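Local coordinates for ferredoxin component of carbazole 1,9a-dioxygenase (Nocardioides aromaticivorans, PDB 3GCE), which probably carries electrons through its Rieske-type [2Fe-2S] cluster to the terminal oxygenase component of carbazole 1,9a-dioxygenase, at residues 12-25 with 28-42. Sequence-based numbering, arbitrary orientation.
Sequences VRVATLDQLKPGVP and FDVDGDEVMVVRDGD
Arg39 lies with its guanidinium between Leu17 and Pro22: Leu17 CG sits 3.6 Å above one face, toward the rim, and Pro22 CG covers the centre of the opposite face. A bend at chi3 turns the group so that NH1 reaches the carbonyl oxygens of Leu17 and Leu20. Arg39 NH1 lies 3.1 Å from Leu20 O, nearly in line with the C=O (C=O...N 167°), while that oxygen stands 27° out of the guanidinium plane; the bond to Leu17 O is weak. The two apolar faces and the NH1 bonds restrict the rotation of the guanidinium and link the 3-10 segment 17-19 and the loop after it to strand 33-40. Backbone links continue the join: Gly23 N donates to Arg39 O at 2.7 Å, and one water bridges Lys21 O, Val24 O and Arg39 N. Leu20 turns its two methyls to different partners, CD2 to Val37 CG1 (3.7 Å) and CD1 to the edge of the Phe28 ring. Over a face of that ring stands Val14 CB, a CH-pi contact 3.7 Å from the centroid and 16° off the normal. Val12 CG2 extends the apolar seam to Val30 CG1 (3.8 Å). Strand 12-16 pairs with strand 106-109, whereas 26-30 and 33-40 form a hairpin that 43-48 extends; packing of Val12 and Val14 on Val30 and Phe28 joins these two antiparallel sheets of the Rieske domain. Pro25, its CB touching Met36 SD, and Met36 also meet Ile70 of strand 69-71 in the four-stranded sheet.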
ATOM      1  N   VAL A  12       8.131   4.165  11.281  1.00 18.12           N
ATOM      2  CA  VAL A  12       8.339   5.305  10.401  1.00 17.76           C
ATOM      3  C   VAL A  12       7.024   6.100  10.287  1.00 17.47           C
ATOM      4  O   VAL A  12       5.993   5.531   9.914  1.00 17.53           O
ATOM      5  CB  VAL A  12       8.814   4.810   9.013  1.00 18.25           C
ATOM      6  CG1 VAL A  12       8.942   5.946   8.019  1.00 17.40           C
ATOM      7  CG2 VAL A  12      10.137   3.985   9.166  1.00 17.78           C
ATOM      8  N   ARG A  13       7.052   7.391  10.609  1.00 16.39           N
ATOM      9  CA  ARG A  13       5.858   8.228  10.479  1.00 15.86           C
ATOM     10  C   ARG A  13       5.870   8.701   9.040  1.00 16.02           C
ATOM     11  O   ARG A  13       6.838   9.346   8.615  1.00 15.97           O
ATOM     12  CB  ARG A  13       5.841   9.479  11.393  1.00 16.93           C
ATOM     13  CG  ARG A  13       4.464  10.221  11.230  1.00 17.62           C
ATOM     14  CD  ARG A  13       4.376  11.750  11.177  1.00 22.49           C
ATOM     15  NE  ARG A  13       4.707  12.287   9.881  1.00 25.54           N
ATOM     16  CZ  ARG A  13       4.149  13.343   9.270  1.00 20.51           C
ATOM     17  NH1 ARG A  13       3.131  14.039   9.763  1.00 21.61           N
ATOM     18  NH2 ARG A  13       4.620  13.661   8.104  1.00 21.99           N
ATOM     19  N   VAL A  14       4.816   8.392   8.295  1.00 15.53           N
ATOM     20  CA  VAL A  14       4.786   8.735   6.867  1.00 15.63           C
ATOM     21  C   VAL A  14       3.966   9.975   6.573  1.00 16.62           C
ATOM     22  O   VAL A  14       4.267  10.705   5.630  1.00 16.79           O
ATOM     23  CB  VAL A  14       4.297   7.549   5.999  1.00 15.57           C
ATOM     24  CG1 VAL A  14       5.317   6.397   6.088  1.00 14.64           C
ATOM     25  CG2 VAL A  14       2.904   7.086   6.423  1.00 13.95           C
ATOM     26  N   ALA A  15       2.926  10.197   7.367  1.00 16.35           N
ATOM     27  CA  ALA A  15       1.995  11.281   7.124  1.00 18.93           C
ATOM     28  C   ALA A  15       0.969  11.339   8.242  1.00 19.88           C
ATOM     29  O   ALA A  15       0.889  10.425   9.068  1.00 19.14           O
ATOM     30  CB  ALA A  15       1.285  11.072   5.766  1.00 19.23           C
ATOM     31  N   THR A  16       0.191  12.419   8.254  1.00 21.94           N
ATOM     32  CA  THR A  16      -0.997  12.548   9.079  1.00 24.28           C
ATOM     33  C   THR A  16      -2.189  12.005   8.277  1.00 25.38           C
ATOM     34  O   THR A  16      -2.235  12.153   7.045  1.00 25.57           O
ATOM     35  CB  THR A  16      -1.233  14.045   9.426  1.00 25.24           C
ATOM     36  OG1 THR A  16      -0.005  14.628   9.857  1.00 28.89           O
ATOM     37  CG2 THR A  16      -2.203  14.198  10.514  1.00 24.97           C
ATOM     38  N   LEU A  17      -3.141  11.370   8.960  1.00 26.37           N
ATOM     39  CA  LEU A  17      -4.256  10.701   8.306  1.00 28.18           C
ATOM     40  C   LEU A  17      -4.967  11.581   7.277  1.00 29.68           C
ATOM     41  O   LEU A  17      -5.256  11.127   6.164  1.00 29.56           O
ATOM     42  CB  LEU A  17      -5.263  10.170   9.331  1.00 28.11           C
ATOM     43  CG  LEU A  17      -6.409   9.294   8.830  1.00 28.02           C
ATOM     44  CD1 LEU A  17      -5.905   7.939   8.410  1.00 26.91           C
ATOM     45  CD2 LEU A  17      -7.490   9.152   9.892  1.00 28.56           C
ATOM     46  N   ASP A  18      -5.237  12.837   7.625  1.00 31.16           N
ATOM     47  CA  ASP A  18      -6.005  13.675   6.699  1.00 32.63           C
ATOM     48  C   ASP A  18      -5.147  14.363   5.644  1.00 32.40           C
ATOM     49  O   ASP A  18      -5.668  15.105   4.803  1.00 32.91           O
ATOM     50  CB  ASP A  18      -6.894  14.664   7.438  1.00 33.80           C
ATOM     51  CG  ASP A  18      -6.193  15.316   8.593  1.00 36.47           C
ATOM     52  OD1 ASP A  18      -5.081  15.862   8.381  1.00 39.36           O
ATOM     53  OD2 ASP A  18      -6.766  15.269   9.711  1.00 39.94           O
ATOM     54  N   GLN A  19      -3.842  14.097   5.662  1.00 31.51           N
ATOM     55  CA  GLN A  19      -2.990  14.473   4.539  1.00 31.08           C
ATOM     56  C   GLN A  19      -3.186  13.486   3.397  1.00 30.25           C
ATOM     57  O   GLN A  19      -2.792  13.760   2.267  1.00 29.39           O
ATOM     58  CB  GLN A  19      -1.517  14.514   4.922  1.00 31.38           C
ATOM     59  CG  GLN A  19      -1.118  15.649   5.851  1.00 32.32           C
ATOM     60  CD  GLN A  19       0.353  15.571   6.251  1.00 33.26           C
ATOM     61  OE1 GLN A  19       0.947  14.484   6.296  1.00 31.19           O
ATOM     62  NE2 GLN A  19       0.953  16.734   6.543  1.00 37.34           N
ATOM     63  N   LEU A  20      -3.796  12.339   3.703  1.00 29.35           N
ATOM     64  CA  LEU A  20      -4.101  11.332   2.687  1.00 28.43           C
ATOM     65  C   LEU A  20      -5.551  11.417   2.250  1.00 27.61           C
ATOM     66  O   LEU A  20      -6.476  11.251   3.068  1.00 27.25           O
ATOM     67  CB  LEU A  20      -3.804   9.921   3.217  1.00 28.24           C
ATOM     68  CG  LEU A  20      -2.442   9.276   2.971  1.00 28.84           C
ATOM     69  CD1 LEU A  20      -1.289  10.135   3.466  1.00 30.37           C
ATOM     70  CD2 LEU A  20      -2.416   7.897   3.619  1.00 28.48           C
ATOM     71  N   LYS A  21      -5.754  11.661   0.959  1.00 27.14           N
ATOM     72  CA  LYS A  21      -7.087  11.589   0.386  1.00 28.13           C
ATOM     73  C   LYS A  21      -7.576  10.138   0.428  1.00 26.61           C
ATOM     74  O   LYS A  21      -6.865   9.229   0.002  1.00 25.40           O
ATOM     75  CB  LYS A  21      -7.094  12.135  -1.051  1.00 28.30           C
ATOM     76  CG  LYS A  21      -6.598  13.585  -1.156  1.00 30.96           C
ATOM     77  CD  LYS A  21      -6.370  14.035  -2.616  1.00 31.58           C
ATOM     78  CE  LYS A  21      -5.025  13.550  -3.168  1.00 35.92           C
ATOM     79  NZ  LYS A  21      -4.775  14.035  -4.559  1.00 38.38           N
ATOM     80  N   PRO A  22      -8.792   9.905   0.957  1.00 26.28           N
ATOM     81  CA  PRO A  22      -9.224   8.525   0.982  1.00 25.48           C
ATOM     82  C   PRO A  22      -9.236   7.963  -0.435  1.00 25.40           C
ATOM     83  O   PRO A  22      -9.592   8.672  -1.386  1.00 25.39           O
ATOM     84  CB  PRO A  22     -10.631   8.612   1.574  1.00 26.22           C
ATOM     85  CG  PRO A  22     -10.579   9.846   2.430  1.00 25.85           C
ATOM     86  CD  PRO A  22      -9.803  10.799   1.558  1.00 26.62           C
ATOM     87  N   GLY A  23      -8.793   6.717  -0.568  1.00 23.58           N
ATOM     88  CA  GLY A  23      -8.810   6.024  -1.840  1.00 22.82           C
ATOM     89  C   GLY A  23      -7.729   6.423  -2.822  1.00 21.55           C
ATOM     90  O   GLY A  23      -7.688   5.867  -3.909  1.00 21.52           O
ATOM     91  N   VAL A  24      -6.862   7.361  -2.444  1.00 20.33           N
ATOM     92  CA  VAL A  24      -5.739   7.770  -3.287  1.00 20.56           C
ATOM     93  C   VAL A  24      -4.414   7.222  -2.710  1.00 20.04           C
ATOM     94  O   VAL A  24      -3.937   7.694  -1.661  1.00 19.23           O
ATOM     95  CB  VAL A  24      -5.642   9.324  -3.459  1.00 21.15           C
ATOM     96  CG1 VAL A  24      -4.492   9.679  -4.410  1.00 22.20           C
ATOM     97  CG2 VAL A  24      -6.959   9.890  -3.986  1.00 21.60           C
ATOM     98  N   PRO A  25      -3.829   6.223  -3.394  1.00 20.24           N
ATOM     99  CA  PRO A  25      -2.586   5.584  -2.942  1.00 20.60           C
ATOM    100  C   PRO A  25      -1.372   6.496  -3.088  1.00 20.91           C
ATOM    101  O   PRO A  25      -1.284   7.262  -4.043  1.00 20.78           O
ATOM    102  CB  PRO A  25      -2.445   4.351  -3.842  1.00 20.51           C
ATOM    103  CG  PRO A  25      -3.619   4.340  -4.754  1.00 21.40           C
ATOM    104  CD  PRO A  25      -4.335   5.650  -4.660  1.00 20.07           C
ATOM    105  N   PHE A  28       5.848   5.884   0.115  1.00 18.09           N
ATOM    106  CA  PHE A  28       6.764   6.451   1.093  1.00 18.55           C
ATOM    107  C   PHE A  28       7.954   5.529   1.248  1.00 19.33           C
ATOM    108  O   PHE A  28       7.838   4.298   1.092  1.00 18.81           O
ATOM    109  CB  PHE A  28       6.076   6.574   2.434  1.00 17.46           C
ATOM    110  CG  PHE A  28       4.936   7.546   2.445  1.00 17.36           C
ATOM    111  CD1 PHE A  28       5.174   8.914   2.434  1.00 17.04           C
ATOM    112  CD2 PHE A  28       3.610   7.090   2.461  1.00 18.70           C
ATOM    113  CE1 PHE A  28       4.115   9.822   2.447  1.00 18.76           C
ATOM    114  CE2 PHE A  28       2.545   7.991   2.462  1.00 17.98           C
ATOM    115  CZ  PHE A  28       2.797   9.359   2.457  1.00 17.04           C
ATOM    116  N   ASP A  29       9.105   6.120   1.556  1.00 20.90           N
ATOM    117  CA  ASP A  29      10.267   5.351   1.981  1.00 22.80           C
ATOM    118  C   ASP A  29      10.122   4.933   3.433  1.00 23.53           C
ATOM    119  O   ASP A  29       9.970   5.777   4.321  1.00 24.33           O
ATOM    120  CB  ASP A  29      11.572   6.127   1.813  1.00 23.96           C
ATOM    121  CG  ASP A  29      12.730   5.430   2.502  1.00 27.86           C
ATOM    122  OD1 ASP A  29      13.069   4.320   2.071  1.00 34.09           O
ATOM    123  OD2 ASP A  29      13.279   5.956   3.498  1.00 35.79           O
ATOM    124  N   VAL A  30      10.178   3.625   3.671  1.00 22.95           N
ATOM    125  CA  VAL A  30      10.097   3.095   4.995  1.00 23.00           C
ATOM    126  C   VAL A  30      11.394   2.319   5.203  1.00 24.58           C
ATOM    127  O   VAL A  30      11.479   1.141   4.866  1.00 23.63           O
ATOM    128  CB  VAL A  30       8.833   2.200   5.178  1.00 22.92           C
ATOM    129  CG1 VAL A  30       8.798   1.570   6.569  1.00 22.03           C
ATOM    130  CG2 VAL A  30       7.537   3.019   4.958  1.00 20.86           C
ATOM    131  N   ASP A  31      12.413   3.002   5.733  1.00 25.93           N
ATOM    132  CA  ASP A  31      13.682   2.341   6.060  1.00 27.74           C
ATOM    133  C   ASP A  31      14.334   1.694   4.846  1.00 27.04           C
ATOM    134  O   ASP A  31      14.790   0.557   4.927  1.00 27.93           O
ATOM    135  CB  ASP A  31      13.436   1.245   7.100  1.00 28.03           C
ATOM    136  CG  ASP A  31      14.044   1.565   8.436  1.00 33.91           C
ATOM    137  OD1 ASP A  31      13.640   2.593   9.060  1.00 36.99           O
ATOM    138  OD2 ASP A  31      14.925   0.765   8.863  1.00 38.20           O
ATOM    139  N   GLY A  32      14.352   2.397   3.723  1.00 26.96           N
ATOM    140  CA  GLY A  32      14.940   1.860   2.504  1.00 27.32           C
ATOM    141  C   GLY A  32      13.956   1.136   1.607  1.00 26.88           C
ATOM    142  O   GLY A  32      14.232   0.969   0.413  1.00 27.69           O
ATOM    143  N   ASP A  33      12.821   0.695   2.165  1.00 26.06           N
ATOM    144  CA  ASP A  33      11.776   0.024   1.362  1.00 25.17           C
ATOM    145  C   ASP A  33      10.662   0.972   0.945  1.00 23.77           C
ATOM    146  O   ASP A  33      10.165   1.745   1.752  1.00 22.12           O
ATOM    147  CB  ASP A  33      11.173  -1.161   2.108  1.00 26.01           C
ATOM    148  CG  ASP A  33      12.193  -2.250   2.382  1.00 28.97           C
ATOM    149  OD1 ASP A  33      12.859  -2.706   1.429  1.00 31.59           O
ATOM    150  OD2 ASP A  33      12.340  -2.631   3.556  1.00 31.43           O
ATOM    151  N   GLU A  34      10.252   0.876  -0.318  1.00 21.84           N
ATOM    152  CA  GLU A  34       9.212   1.740  -0.827  1.00 20.39           C
ATOM    153  C   GLU A  34       7.868   1.083  -0.542  1.00 17.83           C
ATOM    154  O   GLU A  34       7.631  -0.096  -0.904  1.00 14.92           O
ATOM    155  CB  GLU A  34       9.384   1.964  -2.329  1.00 21.61           C
ATOM    156  CG  GLU A  34       8.674   3.184  -2.859  1.00 25.07           C
ATOM    157  CD  GLU A  34       8.928   3.380  -4.355  1.00 28.88           C
ATOM    158  OE1 GLU A  34      10.104   3.308  -4.803  1.00 33.19           O
ATOM    159  OE2 GLU A  34       7.951   3.598  -5.085  1.00 31.11           O
ATOM    160  N   VAL A  35       7.001   1.846   0.116  1.00 14.95           N
ATOM    161  CA  VAL A  35       5.749   1.307   0.631  1.00 15.09           C
ATOM    162  C   VAL A  35       4.538   2.116   0.169  1.00 15.19           C
ATOM    163  O   VAL A  35       4.475   3.341   0.354  1.00 15.84           O
ATOM    164  CB  VAL A  35       5.783   1.234   2.178  1.00 15.46           C
ATOM    165  CG1 VAL A  35       4.478   0.686   2.716  1.00 14.01           C
ATOM    166  CG2 VAL A  35       6.917   0.339   2.614  1.00 15.46           C
ATOM    167  N   MET A  36       3.591   1.425  -0.453  1.00 14.00           N
ATOM    168  CA  MET A  36       2.353   2.052  -0.877  1.00 14.86           C
ATOM    169  C   MET A  36       1.417   2.104   0.317  1.00 13.71           C
ATOM    170  O   MET A  36       1.185   1.084   0.971  1.00 12.29           O
ATOM    171  CB  MET A  36       1.707   1.255  -2.009  1.00 14.98           C
ATOM    172  CG  MET A  36       0.522   1.983  -2.673  1.00 20.71           C
ATOM    173  SD  MET A  36      -1.052   1.343  -2.126  1.00 36.04           S
ATOM    174  CE  MET A  36      -0.937  -0.164  -3.008  1.00 29.30           C
ATOM    175  N   VAL A  37       0.885   3.294   0.578  1.00 13.46           N
ATOM    176  CA  VAL A  37      -0.043   3.513   1.674  1.00 13.78           C
ATOM    177  C   VAL A  37      -1.338   4.053   1.080  1.00 13.90           C
ATOM    178  O   VAL A  37      -1.291   4.903   0.190  1.00 13.30           O
ATOM    179  CB  VAL A  37       0.603   4.454   2.745  1.00 13.84           C
ATOM    180  CG1 VAL A  37      -0.376   4.841   3.836  1.00 14.02           C
ATOM    181  CG2 VAL A  37       1.788   3.740   3.369  1.00 12.44           C
ATOM    182  N   VAL A  38      -2.481   3.518   1.536  1.00 13.67           N
ATOM    183  CA  VAL A  38      -3.773   3.970   1.075  1.00 13.92           C
ATOM    184  C   VAL A  38      -4.810   3.945   2.203  1.00 15.47           C
ATOM    185  O   VAL A  38      -4.859   3.008   3.001  1.00 14.96           O
ATOM    186  CB  VAL A  38      -4.236   3.141  -0.175  1.00 14.14           C
ATOM    187  CG1 VAL A  38      -4.568   1.693   0.193  1.00 14.95           C
ATOM    188  CG2 VAL A  38      -5.413   3.829  -0.895  1.00 12.21           C
ATOM    189  N   ARG A  39      -5.604   5.010   2.276  1.00 16.80           N
ATOM    190  CA  ARG A  39      -6.712   5.127   3.224  1.00 18.99           C
ATOM    191  C   ARG A  39      -7.992   4.618   2.566  1.00 19.46           C
ATOM    192  O   ARG A  39      -8.258   4.900   1.390  1.00 19.32           O
ATOM    193  CB  ARG A  39      -6.965   6.588   3.581  1.00 18.05           C
ATOM    194  CG  ARG A  39      -6.116   7.210   4.662  1.00 22.25           C
ATOM    195  CD  ARG A  39      -6.640   8.648   4.973  1.00 21.15           C
ATOM    196  NE  ARG A  39      -7.963   8.670   5.616  1.00 25.33           N
ATOM    197  CZ  ARG A  39      -8.678   9.770   5.882  1.00 23.99           C
ATOM    198  NH1 ARG A  39      -8.243  10.979   5.544  1.00 22.05           N
ATOM    199  NH2 ARG A  39      -9.847   9.660   6.491  1.00 24.28           N
ATOM    200  N   ASP A  40      -8.769   3.862   3.324  1.00 21.09           N
ATOM    201  CA  ASP A  40     -10.145   3.561   2.981  1.00 22.85           C
ATOM    202  C   ASP A  40     -10.971   3.831   4.245  1.00 23.14           C
ATOM    203  O   ASP A  40     -10.690   3.264   5.307  1.00 22.70           O
ATOM    204  CB  ASP A  40     -10.278   2.095   2.556  1.00 23.76           C
ATOM    205  CG  ASP A  40     -11.708   1.734   2.124  1.00 26.65           C
ATOM    206  OD1 ASP A  40     -12.199   2.307   1.126  1.00 28.87           O
ATOM    207  OD2 ASP A  40     -12.332   0.883   2.797  1.00 29.13           O
ATOM    208  N   GLY A  41     -11.974   4.709   4.154  1.00 23.62           N
ATOM    209  CA  GLY A  41     -12.711   5.109   5.358  1.00 24.09           C
ATOM    210  C   GLY A  41     -11.700   5.682   6.327  1.00 24.04           C
ATOM    211  O   GLY A  41     -10.922   6.554   5.953  1.00 24.91           O
ATOM    212  N   ASP A  42     -11.676   5.171   7.553  1.00 23.56           N
ATOM    213  CA  ASP A  42     -10.643   5.562   8.504  1.00 23.94           C
ATOM    214  C   ASP A  42      -9.526   4.522   8.621  1.00 22.60           C
ATOM    215  O   ASP A  42      -8.614   4.666   9.455  1.00 22.68           O
ATOM    216  CB  ASP A  42     -11.254   5.820   9.880  1.00 24.97           C
ATOM    217  CG  ASP A  42     -12.087   7.088   9.907  1.00 27.91           C
ATOM    218  OD1 ASP A  42     -11.557   8.156   9.512  1.00 31.34           O
ATOM    219  OD2 ASP A  42     -13.267   6.997  10.309  1.00 34.13           O
TER
HETATM  220  O   HOH W   1      -5.140   7.361   0.665  1.00 12.83           O